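Local coordinates for protein phosphatidylinositol-specific phospholipase C (PDB 2PLC) that belongs to the phosphatidylinositol-specific phospholipase C family and folds as a barrel of the TIM type, with parallel strands surrounded by helices, at residues G23-M28 against A43-M48; D33-L38 against G74-N79; I58-I63 against I102-D107; N215-T220 against L255-P260. All blocks are in the same frame, centred on the assembly; numbering follows the deposited sequence.

Contact 1. Residues G23-M28 against A43-M48; sequences GTHDTM and AQTQTM
Gln46 meets Thr24 and His25 with its terminal amide, and it has the broadest fit of any residue in the contact. The side chain is bent at its second torsion (chi2 -66°), which swings the amide back toward Thr24 and lets Gln46 NE2 donate to His25 O at 3.0 Å. His25 O lies almost in the amide plane of Gln46, whereas the donor stands somewhat tilted from the plane of the His25 carbonyl. The same nitrogen is also bonded to Met257 O, so the main chain grips it from the end of strand 253-257 and from just past the end of strand 20-24. The amide crosses Thr24 obliquely, with Thr24 CB 3.5 Å from Gln46 NE2 and Thr24 CG2 3.7 Å from Gln46 OE1, while Gln46 CG rests 3.6 Å from Thr27 O. Thr45 OG1, 2.9 Å from Asp26 O, belongs to this tight part too. This is a worked case of how a barrel finishes a strand: 20-24 ends at Thr24, and the chain turns through 25-28 at the C-terminal rim, where TIM barrels carry their functional loops. The fit loosens at the partly exposed His25 ring, where Thr45 CG2 is 4.1 Å from His25 ND1, the two side chains crossing at about a right angle. Asp26 CB lies over one face of the ring, and His25 ND1 is bonded to Asp258 OD1.

Contact 2. Residues D33-L38 against G74-N79; sequences DITWTL and GPIFLN
A helix N-cap that doubles as a bridge to a neighbouring strand joins Asp33 to Phe77. Asp33 N donates to Phe77 O at 2.9 Å, and the carboxylate, tucked between its own backbone N and carbonyl carbon (chi1 64°), divides its oxygens between the two segments. Asp33 OD1 caps helix 34-38: it takes Trp36 N nearly head-on at 3.2 Å, with a weaker bond from Thr35 N. Asp33 OD2 faces the strand, receiving a weak bond from Phe77 N at 3.4 Å and lying just as near Phe77 CB. A negative group at the start of a helix is probably stabilised further by the helix dipole. The strand, 76-78, is one arm of a beta hairpin whose other arm is 70-73, and the short helix runs across it at a steep angle (105°). Apolar groups fill the crossing. Ile76 offers two branches: its CG1 packs on Thr35 CG2 at 3.7 Å, and its CG2 reaches Trp36 CB at 3.7 Å, close to the plane of the indole and at its edge. Trp36 CG points anti to the backbone N (chi1 -175°), which sends the indole across Ile76 and Leu78 at about a right angle, with Trp36 CD1 3.7 Å from Leu78 CD2. At the benzo end of the indole, Trp36 CZ2 packs on Gln44 CG, while Trp36 NE1 makes a weak bond to Ser29 OG.

Contact 3. Residues I58-I63 against I102-D107; sequences IRYIDI and IMRLKD
Arg59 O opens a ladder of parallel-strand bonds by accepting from Ile102 N at 2.9 Å, and with it strands 60-65 and 101-107 come together as neighbours in the barrel wall. Tyr60 follows, its CG anti to the backbone N (chi1 167°), which turns the ring across Ile102 at about a right angle; Tyr60 CD1 meets Ile102 CG2 at 3.8 Å, while Tyr60 OH lies 3.5 Å from Arg104 CB. Ile61 bonds with both main-chain groups, its N to Ile102 O and its O to Arg104 N; on the opposite face its CG1 packs on Met103 CG at 3.8 Å, with Ile89 of helix 82-95 outside. Asp62 runs side by side with the extended Arg104. Their carboxylate and guanidinium planes are nearly parallel (6°) but displaced, so the salt bridge from Asp62 OD2 to Arg104 NH1 is long, 3.8 Å, and no N-H points at the oxygen. A water at the guanidinium edge, in plane, bonds Arg104 NH1, Tyr60 OH and, weakly, Asp62 OD2. The stronger charged partners lie outside the pair: Arg64 for Asp62 OD1, Glu157 for Arg104 NH2. Ile63 closes the ladder: its N donates to Arg104 O at 2.8 Å, and its O accepts from Lys106 N at 2.9 Å.

Contact 4. Residues N215-T220 against L255-P260; sequences NHISAT and LIMDFP
With CG beside its own backbone N (chi1 -72°), His216 lays its imidazole alongside Ile256, whose outer branch is stretched out (chi2 171°) and places a methyl over the ring. Ile256 CD1 stands 3.8 Å from the centroid of the His216 ring, 18° off the normal, a CH-pi contact over one face. The two residues are paired in adjacent parallel strands, 212-216 and 253-257, which with helix 226-246 form a beta-alpha-beta unit of the barrel. Two backbone bonds zip the strands at their ends: Ile256 N to Asn215 O at 2.9 Å and Ile217 N to Ile256 O at 2.7 Å. On the other face, the side chains of Asn215 and Leu255 point the same way, Leu255 CD2 touching Asn215 ND2, which is itself bonded to Ile198 O. Next along, Ile217 CG1 lies against Met257 CG at 3.6 Å, and Ile217 also packs on Leu233 and Val237 of helix 226-246. The buried polar ends turn elsewhere, His216 ND1 to Gln183 O and Asp258 OD1 to His25 ND1. Past the strands the backbone ladder ends and water links the two segments. Ser218 CB still abuts the carboxylate, 3.1 Å from Asp258 OD2, and the same oxygen accepts from two waters. One of these waters also donates to Ala219 O at 2.9 Å, while its bond to Asp258 OD2 measures 2.7 Å.

In the fold
Contacts 3 and 4 are true barrel wall, each a buried pairing of parallel strands knit by main-chain bonds, and they touch where Tyr60 packs on Ile256. Contact 1 is buried too, yet has no strand pairing of its own: side-chain amide and hydroxyl meet backbone oxygens, and it spans the other two, with Thr27 and Asp26 bonded to Asp62 of contact 3 and His25 N to Met257 O of contact 4. Contact 2 differs in place and chemistry. It is partly exposed, its centre lies about 21 Å from the centre of the chain, it combines a helix cap with apolar packing, and it meets contact 1 through Trp36 on Gln44 while touching neither of the others.

Contact 1. Residues G23-M28 against A43-M48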
loop_
_atom_site.group_PDB
_atom_site.type_symbol
_atom_site.label_atom_id
_atom_site.label_comp_id
_atom_site.label_asym_id
_atom_site.label_seq_id
_atom_site.Cartn_x
_atom_site.Cartn_y
_atom_site.Cartn_z
ATOM N N GLY A 23 -0.191 -5.402 -2.703
ATOM C CA GLY A 23 -0.557 -4.500 -1.623
ATOM C C GLY A 23 -1.958 -4.796 -1.138
ATOM O O GLY A 23 -2.686 -5.548 -1.780
ATOM N N THR A 24 -2.337 -4.220 -0.004
ATOM C CA THR A 24 -3.671 -4.426 0.545
ATOM C C THR A 24 -4.409 -3.097 0.709
ATOM O O THR A 24 -3.807 -2.069 1.048
ATOM C CB THR A 24 -3.617 -5.113 1.916
ATOM O OG1 THR A 24 -2.659 -4.440 2.742
ATOM C CG2 THR A 24 -3.243 -6.575 1.781
ATOM N N HIS A 25 -5.708 -3.119 0.426
ATOM C CA HIS A 25 -6.553 -1.941 0.561
ATOM C C HIS A 25 -7.136 -1.987 1.968
ATOM O O HIS A 25 -7.581 -3.045 2.417
ATOM C CB HIS A 25 -7.671 -1.970 -0.486
ATOM C CG HIS A 25 -8.785 -1.008 -0.217
ATOM N ND1 HIS A 25 -10.073 -1.419 0.047
ATOM C CD2 HIS A 25 -8.805 0.345 -0.170
ATOM C CE1 HIS A 25 -10.840 -0.363 0.242
ATOM N NE2 HIS A 25 -10.095 0.720 0.116
ATOM N N ASP A 26 -7.094 -0.853 2.668
ATOM C CA ASP A 26 -7.607 -0.749 4.037
ATOM C C ASP A 26 -7.059 -1.899 4.888
ATOM O O ASP A 26 -7.796 -2.677 5.501
ATOM C CB ASP A 26 -9.134 -0.755 4.028
ATOM C CG ASP A 26 -9.728 0.043 5.163
ATOM O OD1 ASP A 26 -9.003 0.448 6.103
ATOM O OD2 ASP A 26 -10.944 0.272 5.095
ATOM N N THR A 27 -5.737 -1.977 4.885
ATOM C CA THR A 27 -4.952 -2.976 5.583
ATOM C C THR A 27 -5.440 -3.449 6.954
ATOM O O THR A 27 -5.466 -4.652 7.217
ATOM C CB THR A 27 -3.511 -2.464 5.727
ATOM O OG1 THR A 27 -3.007 -2.097 4.431
ATOM C CG2 THR A 27 -2.614 -3.534 6.360
ATOM N N MET A 28 -5.821 -2.503 7.813
ATOM C CA MET A 28 -6.250 -2.807 9.180
ATOM C C MET A 28 -7.687 -3.251 9.406
ATOM O O MET A 28 -8.052 -3.584 10.532
ATOM C CB MET A 28 -5.972 -1.612 10.097
ATOM C CG MET A 28 -4.523 -1.173 10.135
ATOM S SD MET A 28 -3.385 -2.549 10.389
ATOM C CE MET A 28 -3.510 -2.786 12.181
ATOM N N ALA A 43 -17.781 -3.373 5.915
ATOM C CA ALA A 43 -16.556 -2.794 6.444
ATOM C C ALA A 43 -15.287 -3.630 6.290
ATOM O O ALA A 43 -14.213 -3.081 6.075
ATOM C CB ALA A 43 -16.760 -2.428 7.912
ATOM N N GLN A 44 -15.401 -4.946 6.406
ATOM C CA GLN A 44 -14.228 -5.813 6.311
ATOM C C GLN A 44 -13.569 -5.885 4.928
ATOM O O GLN A 44 -14.248 -5.996 3.910
ATOM C CB GLN A 44 -14.586 -7.218 6.789
ATOM C CG GLN A 44 -13.398 -8.147 6.916
ATOM C CD GLN A 44 -13.811 -9.575 7.186
ATOM O OE1 GLN A 44 -14.902 -9.995 6.807
ATOM N NE2 GLN A 44 -12.937 -10.331 7.834
ATOM N N THR A 45 -12.237 -5.834 4.905
ATOM C CA THR A 45 -11.484 -5.920 3.651
ATOM C C THR A 45 -10.348 -6.943 3.702
ATOM O O THR A 45 -9.774 -7.284 2.665
ATOM C CB THR A 45 -10.868 -4.579 3.272
ATOM O OG1 THR A 45 -10.017 -4.144 4.336
ATOM C CG2 THR A 45 -11.954 -3.542 3.022
ATOM N N GLN A 46 -10.020 -7.418 4.905
ATOM C CA GLN A 46 -8.939 -8.388 5.085
ATOM C C GLN A 46 -9.267 -9.460 6.131
ATOM O O GLN A 46 -10.176 -9.301 6.945
ATOM C CB GLN A 46 -7.651 -7.672 5.520
ATOM C CG GLN A 46 -7.225 -6.488 4.662
ATOM C CD GLN A 46 -6.831 -6.886 3.250
ATOM O OE1 GLN A 46 -6.399 -8.011 3.014
ATOM N NE2 GLN A 46 -6.978 -5.960 2.305
ATOM N N THR A 47 -8.519 -10.559 6.096
ATOM C CA THR A 47 -8.684 -11.635 7.068
ATOM C C THR A 47 -7.366 -11.828 7.814
ATOM O O THR A 47 -7.356 -12.261 8.963
ATOM C CB THR A 47 -9.097 -12.969 6.414
ATOM O OG1 THR A 47 -8.145 -13.330 5.411
ATOM C CG2 THR A 47 -10.481 -12.855 5.807
ATOM N N MET A 48 -6.258 -11.510 7.145
ATOM C CA MET A 48 -4.925 -11.618 7.736
ATOM C C MET A 48 -4.589 -10.374 8.536
ATOM O O MET A 48 -4.988 -9.271 8.168
ATOM C CB MET A 48 -3.852 -11.806 6.652
ATOM C CG MET A 48 -3.819 -13.190 6.009
ATOM S SD MET A 48 -2.512 -13.348 4.755
ATOM C CE MET A 48 -3.116 -12.203 3.491
#

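Contact 2. Residues D33-L38 against G74-N79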
loop_
_atom_site.group_PDB
_atom_site.type_symbol
_atom_site.label_atom_id
_atom_site.label_comp_id
_atom_site.label_asym_id
_atom_site.label_seq_id
_atom_site.Cartn_x
_atom_site.Cartn_y
_atom_site.Cartn_z
ATOM N N ASP A 33 -14.207 -2.612 16.540
ATOM C CA ASP A 33 -15.142 -2.559 17.655
ATOM C C ASP A 33 -16.503 -3.195 17.356
ATOM O O ASP A 33 -16.690 -3.836 16.321
ATOM C CB ASP A 33 -15.302 -1.114 18.161
ATOM C CG ASP A 33 -15.917 -0.171 17.129
ATOM O OD1 ASP A 33 -16.502 -0.626 16.122
ATOM O OD2 ASP A 33 -15.820 1.053 17.345
ATOM N N ILE A 34 -17.451 -3.011 18.266
ATOM C CA ILE A 34 -18.783 -3.572 18.097
ATOM C C ILE A 34 -19.448 -3.114 16.790
ATOM O O ILE A 34 -20.169 -3.887 16.158
ATOM C CB ILE A 34 -19.681 -3.249 19.324
ATOM C CG1 ILE A 34 -20.986 -4.042 19.260
ATOM C CG2 ILE A 34 -19.939 -1.753 19.416
ATOM C CD1 ILE A 34 -20.800 -5.565 19.277
ATOM N N THR A 35 -19.174 -1.881 16.363
ATOM C CA THR A 35 -19.755 -1.365 15.118
ATOM C C THR A 35 -19.182 -2.103 13.903
ATOM O O THR A 35 -19.859 -2.273 12.887
ATOM C CB THR A 35 -19.522 0.156 14.961
ATOM O OG1 THR A 35 -20.060 0.838 16.098
ATOM C CG2 THR A 35 -20.225 0.681 13.714
ATOM N N TRP A 36 -17.934 -2.548 14.020
ATOM C CA TRP A 36 -17.282 -3.284 12.946
ATOM C C TRP A 36 -17.958 -4.644 12.746
ATOM O O TRP A 36 -18.167 -5.083 11.613
ATOM C CB TRP A 36 -15.796 -3.465 13.259
ATOM C CG TRP A 36 -15.027 -4.111 12.153
ATOM C CD1 TRP A 36 -14.496 -3.498 11.049
ATOM C CD2 TRP A 36 -14.724 -5.501 12.023
ATOM N NE1 TRP A 36 -13.888 -4.428 10.238
ATOM C CE2 TRP A 36 -14.016 -5.665 10.812
ATOM C CE3 TRP A 36 -14.982 -6.630 12.813
ATOM C CZ2 TRP A 36 -13.568 -6.909 10.373
ATOM C CZ3 TRP A 36 -14.533 -7.867 12.375
ATOM C CH2 TRP A 36 -13.836 -7.996 11.165
ATOM N N THR A 37 -18.314 -5.306 13.846
ATOM C CA THR A 37 -18.968 -6.612 13.763
ATOM C C THR A 37 -20.387 -6.488 13.199
ATOM O O THR A 37 -20.833 -7.342 12.437
ATOM C CB THR A 37 -19.027 -7.315 15.143
ATOM O OG1 THR A 37 -19.768 -6.505 16.060
ATOM C CG2 THR A 37 -17.625 -7.542 15.691
ATOM N N LEU A 38 -21.085 -5.415 13.569
ATOM C CA LEU A 38 -22.455 -5.163 13.095
ATOM C C LEU A 38 -22.530 -4.823 11.598
ATOM O O LEU A 38 -23.510 -5.147 10.929
ATOM C CB LEU A 38 -23.095 -4.029 13.909
ATOM C CG LEU A 38 -23.329 -4.292 15.401
ATOM C CD1 LEU A 38 -23.774 -3.008 16.106
ATOM C CD2 LEU A 38 -24.364 -5.386 15.558
ATOM N N GLY A 74 -13.704 5.272 8.929
ATOM C CA GLY A 74 -14.792 6.214 9.094
ATOM C C GLY A 74 -15.031 6.352 10.588
ATOM O O GLY A 74 -14.094 6.616 11.346
ATOM N N PRO A 75 -16.270 6.143 11.049
ATOM C CA PRO A 75 -16.621 6.244 12.469
ATOM C C PRO A 75 -16.340 4.941 13.215
ATOM O O PRO A 75 -16.621 4.822 14.408
ATOM C CB PRO A 75 -18.116 6.520 12.412
ATOM C CG PRO A 75 -18.545 5.670 11.250
ATOM C CD PRO A 75 -17.472 5.926 10.218
ATOM N N ILE A 76 -15.804 3.961 12.496
ATOM C CA ILE A 76 -15.512 2.653 13.058
ATOM C C ILE A 76 -14.071 2.510 13.536
ATOM O O ILE A 76 -13.131 2.637 12.749
ATOM C CB ILE A 76 -15.822 1.552 12.021
ATOM C CG1 ILE A 76 -17.306 1.592 11.657
ATOM C CG2 ILE A 76 -15.445 0.177 12.553
ATOM C CD1 ILE A 76 -17.667 0.686 10.511
ATOM N N PHE A 77 -13.911 2.269 14.836
ATOM C CA PHE A 77 -12.597 2.070 15.440
ATOM C C PHE A 77 -12.156 0.651 15.083
ATOM O O PHE A 77 -12.926 -0.297 15.246
ATOM C CB PHE A 77 -12.700 2.230 16.958
ATOM C CG PHE A 77 -11.422 1.933 17.698
ATOM C CD1 PHE A 77 -10.194 2.389 17.222
ATOM C CD2 PHE A 77 -11.449 1.198 18.879
ATOM C CE1 PHE A 77 -9.016 2.118 17.910
ATOM C CE2 PHE A 77 -10.274 0.922 19.574
ATOM C CZ PHE A 77 -9.053 1.384 19.087
ATOM N N LEU A 78 -10.917 0.504 14.614
ATOM C CA LEU A 78 -10.411 -0.805 14.218
ATOM C C LEU A 78 -9.563 -1.545 15.252
ATOM O O LEU A 78 -8.812 -2.450 14.900
ATOM C CB LEU A 78 -9.662 -0.699 12.886
ATOM C CG LEU A 78 -10.478 -0.213 11.679
ATOM C CD1 LEU A 78 -9.610 -0.217 10.439
ATOM C CD2 LEU A 78 -11.692 -1.102 11.468
ATOM N N ASN A 79 -9.703 -1.187 16.527
ATOM C CA ASN A 79 -8.945 -1.840 17.601
ATOM C C ASN A 79 -7.441 -1.903 17.344
ATOM O O ASN A 79 -6.807 -2.952 17.511
ATOM C CB ASN A 79 -9.490 -3.249 17.877
ATOM C CG ASN A 79 -10.788 -3.231 18.659
ATOM O OD1 ASN A 79 -11.457 -2.201 18.751
ATOM N ND2 ASN A 79 -11.147 -4.370 19.236
#

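Contact 3. Residues I58-I63 against I102-D107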
loop_
_atom_site.group_PDB
_atom_site.type_symbol
_atom_site.label_atom_id
_atom_site.label_comp_id
_atom_site.label_asym_id
_atom_site.label_seq_id
_atom_site.Cartn_x
_atom_site.Cartn_y
_atom_site.Cartn_z
ATOM N N ILE A 58 3.072 -9.026 1.245
ATOM C CA ILE A 58 2.492 -7.702 1.026
ATOM C C ILE A 58 3.562 -6.661 1.343
ATOM O O ILE A 58 4.213 -6.742 2.381
ATOM C CB ILE A 58 1.260 -7.470 1.941
ATOM C CG1 ILE A 58 0.143 -8.463 1.606
ATOM C CG2 ILE A 58 0.771 -6.033 1.838
ATOM C CD1 ILE A 58 -0.332 -8.423 0.171
ATOM N N ARG A 59 3.773 -5.713 0.434
ATOM C CA ARG A 59 4.784 -4.683 0.658
ATOM C C ARG A 59 4.220 -3.280 0.561
ATOM O O ARG A 59 4.952 -2.294 0.624
ATOM C CB ARG A 59 5.962 -4.844 -0.303
ATOM C CG ARG A 59 6.826 -6.063 -0.030
ATOM C CD ARG A 59 7.497 -6.010 1.332
ATOM N NE ARG A 59 8.234 -7.240 1.592
ATOM C CZ ARG A 59 7.724 -8.313 2.189
ATOM N NH1 ARG A 59 6.464 -8.310 2.605
ATOM N NH2 ARG A 59 8.466 -9.408 2.340
ATOM N N TYR A 60 2.915 -3.197 0.355
ATOM C CA TYR A 60 2.242 -1.914 0.291
ATOM C C TYR A 60 1.087 -2.003 1.265
ATOM O O TYR A 60 0.294 -2.947 1.203
ATOM C CB TYR A 60 1.703 -1.637 -1.116
ATOM C CG TYR A 60 0.731 -0.477 -1.162
ATOM C CD1 TYR A 60 1.180 0.828 -1.308
ATOM C CD2 TYR A 60 -0.640 -0.688 -1.010
ATOM C CE1 TYR A 60 0.295 1.901 -1.298
ATOM C CE2 TYR A 60 -1.534 0.374 -0.998
ATOM C CZ TYR A 60 -1.057 1.665 -1.143
ATOM O OH TYR A 60 -1.937 2.717 -1.131
ATOM N N ILE A 61 1.008 -1.049 2.186
ATOM C CA ILE A 61 -0.085 -1.043 3.151
ATOM C C ILE A 61 -0.822 0.282 3.114
ATOM O O ILE A 61 -0.264 1.311 2.742
ATOM C CB ILE A 61 0.382 -1.395 4.580
ATOM C CG1 ILE A 61 1.448 -0.417 5.065
ATOM C CG2 ILE A 61 0.921 -2.815 4.607
ATOM C CD1 ILE A 61 1.956 -0.724 6.463
ATOM N N ASP A 62 -2.095 0.231 3.474
ATOM C CA ASP A 62 -2.975 1.388 3.446
ATOM C C ASP A 62 -3.515 1.586 4.867
ATOM O O ASP A 62 -4.413 0.869 5.309
ATOM C CB ASP A 62 -4.085 1.069 2.446
ATOM C CG ASP A 62 -5.134 2.138 2.348
ATOM O OD1 ASP A 62 -4.997 3.210 2.979
ATOM O OD2 ASP A 62 -6.116 1.889 1.616
ATOM N N ILE A 63 -2.953 2.564 5.571
ATOM C CA ILE A 63 -3.320 2.855 6.954
ATOM C C ILE A 63 -4.129 4.141 7.100
ATOM O O ILE A 63 -3.696 5.209 6.676
ATOM C CB ILE A 63 -2.050 2.949 7.831
ATOM C CG1 ILE A 63 -1.168 1.710 7.624
ATOM C CG2 ILE A 63 -2.420 3.099 9.308
ATOM C CD1 ILE A 63 -1.807 0.408 8.041
ATOM N N ILE A 102 5.939 0.275 1.434
ATOM C CA ILE A 102 5.344 1.508 0.952
ATOM C C ILE A 102 4.081 1.647 1.785
ATOM O O ILE A 102 3.265 0.732 1.835
ATOM C CB ILE A 102 5.005 1.415 -0.537
ATOM C CG1 ILE A 102 6.263 1.032 -1.322
ATOM C CG2 ILE A 102 4.437 2.748 -1.027
ATOM C CD1 ILE A 102 6.005 0.687 -2.759
ATOM N N MET A 103 3.930 2.791 2.443
ATOM C CA MET A 103 2.795 3.007 3.312
ATOM C C MET A 103 2.009 4.278 3.074
ATOM O O MET A 103 2.534 5.385 3.166
ATOM C CB MET A 103 3.268 2.966 4.767
ATOM C CG MET A 103 2.188 3.271 5.787
ATOM S SD MET A 103 2.838 3.240 7.457
ATOM C CE MET A 103 2.692 4.946 7.897
ATOM N N ARG A 104 0.726 4.101 2.784
ATOM C CA ARG A 104 -0.175 5.216 2.579
ATOM C C ARG A 104 -0.751 5.528 3.953
ATOM O O ARG A 104 -1.300 4.646 4.613
ATOM C CB ARG A 104 -1.300 4.810 1.634
ATOM C CG ARG A 104 -2.381 5.849 1.479
ATOM C CD ARG A 104 -3.584 5.274 0.765
ATOM N NE ARG A 104 -4.632 6.271 0.567
ATOM C CZ ARG A 104 -5.740 6.056 -0.137
ATOM N NH1 ARG A 104 -5.949 4.879 -0.702
ATOM N NH2 ARG A 104 -6.618 7.034 -0.316
ATOM N N LEU A 105 -0.546 6.754 4.415
ATOM C CA LEU A 105 -1.066 7.172 5.707
ATOM C C LEU A 105 -2.093 8.248 5.426
ATOM O O LEU A 105 -1.754 9.349 5.001
ATOM C CB LEU A 105 0.054 7.703 6.603
ATOM C CG LEU A 105 -0.372 8.279 7.957
ATOM C CD1 LEU A 105 -1.153 7.245 8.751
ATOM C CD2 LEU A 105 0.855 8.730 8.728
ATOM N N LYS A 106 -3.356 7.913 5.656
ATOM C CA LYS A 106 -4.454 8.827 5.391
ATOM C C LYS A 106 -5.125 9.405 6.634
ATOM O O LYS A 106 -5.324 8.713 7.633
ATOM C CB LYS A 106 -5.497 8.113 4.538
ATOM C CG LYS A 106 -6.598 9.006 4.035
ATOM C CD LYS A 106 -7.661 8.210 3.305
ATOM C CE LYS A 106 -8.649 9.140 2.619
ATOM N NZ LYS A 106 -9.203 10.144 3.573
ATOM N N ASP A 107 -5.443 10.696 6.557
ATOM C CA ASP A 107 -6.133 11.425 7.616
ATOM C C ASP A 107 -7.602 11.076 7.376
ATOM O O ASP A 107 -8.229 11.589 6.447
ATOM C CB ASP A 107 -5.895 12.932 7.430
ATOM C CG ASP A 107 -6.537 13.788 8.523
ATOM O OD1 ASP A 107 -7.248 13.249 9.403
ATOM O OD2 ASP A 107 -6.321 15.023 8.489
HETATM O O HOH W 1 -4.784 2.223 -1.041
#

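Contact 4. Residues N215-T220 against L255-P260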
loop_
_atom_site.group_PDB
_atom_site.type_symbol
_atom_site.label_atom_id
_atom_site.label_comp_id
_atom_site.label_asym_id
_atom_site.label_seq_id
_atom_site.Cartn_x
_atom_site.Cartn_y
_atom_site.Cartn_z
ATOM N N ASN A 215 -2.576 0.591 -8.511
ATOM C CA ASN A 215 -3.693 -0.054 -9.192
ATOM C C ASN A 215 -4.650 -0.773 -8.223
ATOM O O ASN A 215 -4.391 -1.899 -7.807
ATOM C CB ASN A 215 -3.107 -1.048 -10.203
ATOM C CG ASN A 215 -4.065 -1.408 -11.319
ATOM O OD1 ASN A 215 -5.236 -1.019 -11.319
ATOM N ND2 ASN A 215 -3.563 -2.157 -12.290
ATOM N N HIS A 216 -5.762 -0.125 -7.879
ATOM C CA HIS A 216 -6.744 -0.714 -6.970
ATOM C C HIS A 216 -7.647 -1.773 -7.585
ATOM O O HIS A 216 -8.411 -1.495 -8.511
ATOM C CB HIS A 216 -7.624 0.370 -6.346
ATOM C CG HIS A 216 -6.915 1.205 -5.329
ATOM N ND1 HIS A 216 -6.208 2.339 -5.660
ATOM C CD2 HIS A 216 -6.778 1.054 -3.990
ATOM C CE1 HIS A 216 -5.665 2.850 -4.569
ATOM N NE2 HIS A 216 -5.995 2.089 -3.542
ATOM N N ILE A 217 -7.556 -2.988 -7.063
ATOM C CA ILE A 217 -8.399 -4.087 -7.508
ATOM C C ILE A 217 -9.718 -3.982 -6.706
ATOM O O ILE A 217 -10.780 -4.415 -7.158
ATOM C CB ILE A 217 -7.743 -5.459 -7.189
ATOM C CG1 ILE A 217 -6.290 -5.495 -7.669
ATOM C CG2 ILE A 217 -8.553 -6.593 -7.786
ATOM C CD1 ILE A 217 -6.120 -5.423 -9.143
ATOM N N SER A 218 -9.636 -3.362 -5.527
ATOM C CA SER A 218 -10.767 -3.182 -4.617
ATOM C C SER A 218 -11.897 -2.253 -5.079
ATOM O O SER A 218 -11.682 -1.325 -5.858
ATOM C CB SER A 218 -10.246 -2.705 -3.262
ATOM O OG SER A 218 -9.381 -1.590 -3.419
ATOM N N ALA A 219 -13.093 -2.494 -4.546
ATOM C CA ALA A 219 -14.276 -1.699 -4.862
ATOM C C ALA A 219 -15.412 -2.004 -3.877
ATOM O O ALA A 219 -15.363 -2.999 -3.154
ATOM C CB ALA A 219 -14.727 -1.981 -6.279
ATOM N N THR A 220 -16.416 -1.128 -3.838
ATOM C CA THR A 220 -17.579 -1.304 -2.965
ATOM C C THR A 220 -18.805 -0.923 -3.760
ATOM O O THR A 220 -18.712 -0.184 -4.738
ATOM C CB THR A 220 -17.601 -0.357 -1.752
ATOM O OG1 THR A 220 -16.284 0.122 -1.467
ATOM C CG2 THR A 220 -18.144 -1.087 -0.545
ATOM N N LEU A 255 -0.327 -3.609 -7.149
ATOM C CA LEU A 255 -1.659 -4.199 -7.272
ATOM C C LEU A 255 -2.246 -4.284 -5.865
ATOM O O LEU A 255 -1.848 -5.128 -5.057
ATOM C CB LEU A 255 -1.563 -5.577 -7.942
ATOM C CG LEU A 255 -0.945 -5.535 -9.356
ATOM C CD1 LEU A 255 -0.832 -6.926 -9.955
ATOM C CD2 LEU A 255 -1.780 -4.637 -10.264
ATOM N N ILE A 256 -3.181 -3.378 -5.591
ATOM C CA ILE A 256 -3.823 -3.229 -4.288
ATOM C C ILE A 256 -5.146 -3.995 -4.178
ATOM O O ILE A 256 -6.136 -3.641 -4.821
ATOM C CB ILE A 256 -4.012 -1.721 -3.999
ATOM C CG1 ILE A 256 -2.716 -0.973 -4.361
ATOM C CG2 ILE A 256 -4.320 -1.495 -2.542
ATOM C CD1 ILE A 256 -2.833 0.511 -4.327
ATOM N N MET A 257 -5.175 -4.985 -3.285
ATOM C CA MET A 257 -6.335 -5.855 -3.133
ATOM C C MET A 257 -7.026 -5.969 -1.774
ATOM O O MET A 257 -6.480 -5.607 -0.723
ATOM C CB MET A 257 -5.928 -7.280 -3.535
ATOM C CG MET A 257 -5.174 -7.393 -4.842
ATOM S SD MET A 257 -4.312 -8.952 -5.003
ATOM C CE MET A 257 -2.787 -8.580 -4.114
ATOM N N ASP A 258 -8.247 -6.496 -1.838
ATOM C CA ASP A 258 -9.072 -6.809 -0.678
ATOM C C ASP A 258 -9.009 -8.333 -0.677
ATOM O O ASP A 258 -8.976 -8.946 -1.747
ATOM C CB ASP A 258 -10.534 -6.423 -0.896
ATOM C CG ASP A 258 -10.798 -4.954 -0.698
ATOM O OD1 ASP A 258 -10.020 -4.282 0.014
ATOM O OD2 ASP A 258 -11.814 -4.478 -1.245
ATOM N N PHE A 259 -8.943 -8.931 0.510
ATOM C CA PHE A 259 -8.904 -10.385 0.671
ATOM C C PHE A 259 -7.955 -11.145 -0.269
ATOM O O PHE A 259 -8.364 -12.093 -0.940
ATOM C CB PHE A 259 -10.320 -10.964 0.531
ATOM C CG PHE A 259 -11.301 -10.429 1.531
ATOM C CD1 PHE A 259 -11.311 -10.906 2.833
ATOM C CD2 PHE A 259 -12.239 -9.476 1.161
ATOM C CE1 PHE A 259 -12.248 -10.444 3.753
ATOM C CE2 PHE A 259 -13.176 -9.008 2.067
ATOM C CZ PHE A 259 -13.184 -9.492 3.369
ATOM N N PRO A 260 -6.677 -10.741 -0.337
ATOM C CA PRO A 260 -5.778 -11.470 -1.233
ATOM C C PRO A 260 -5.403 -12.833 -0.677
ATOM O O PRO A 260 -5.219 -12.989 0.528
ATOM C CB PRO A 260 -4.556 -10.561 -1.286
ATOM C CG PRO A 260 -4.536 -9.959 0.093
ATOM C CD PRO A 260 -5.984 -9.607 0.297
HETATM O O HOH W 2 -12.984 -5.745 -3.279
HETATM O O HOH W 3 -13.426 -2.354 -1.038
#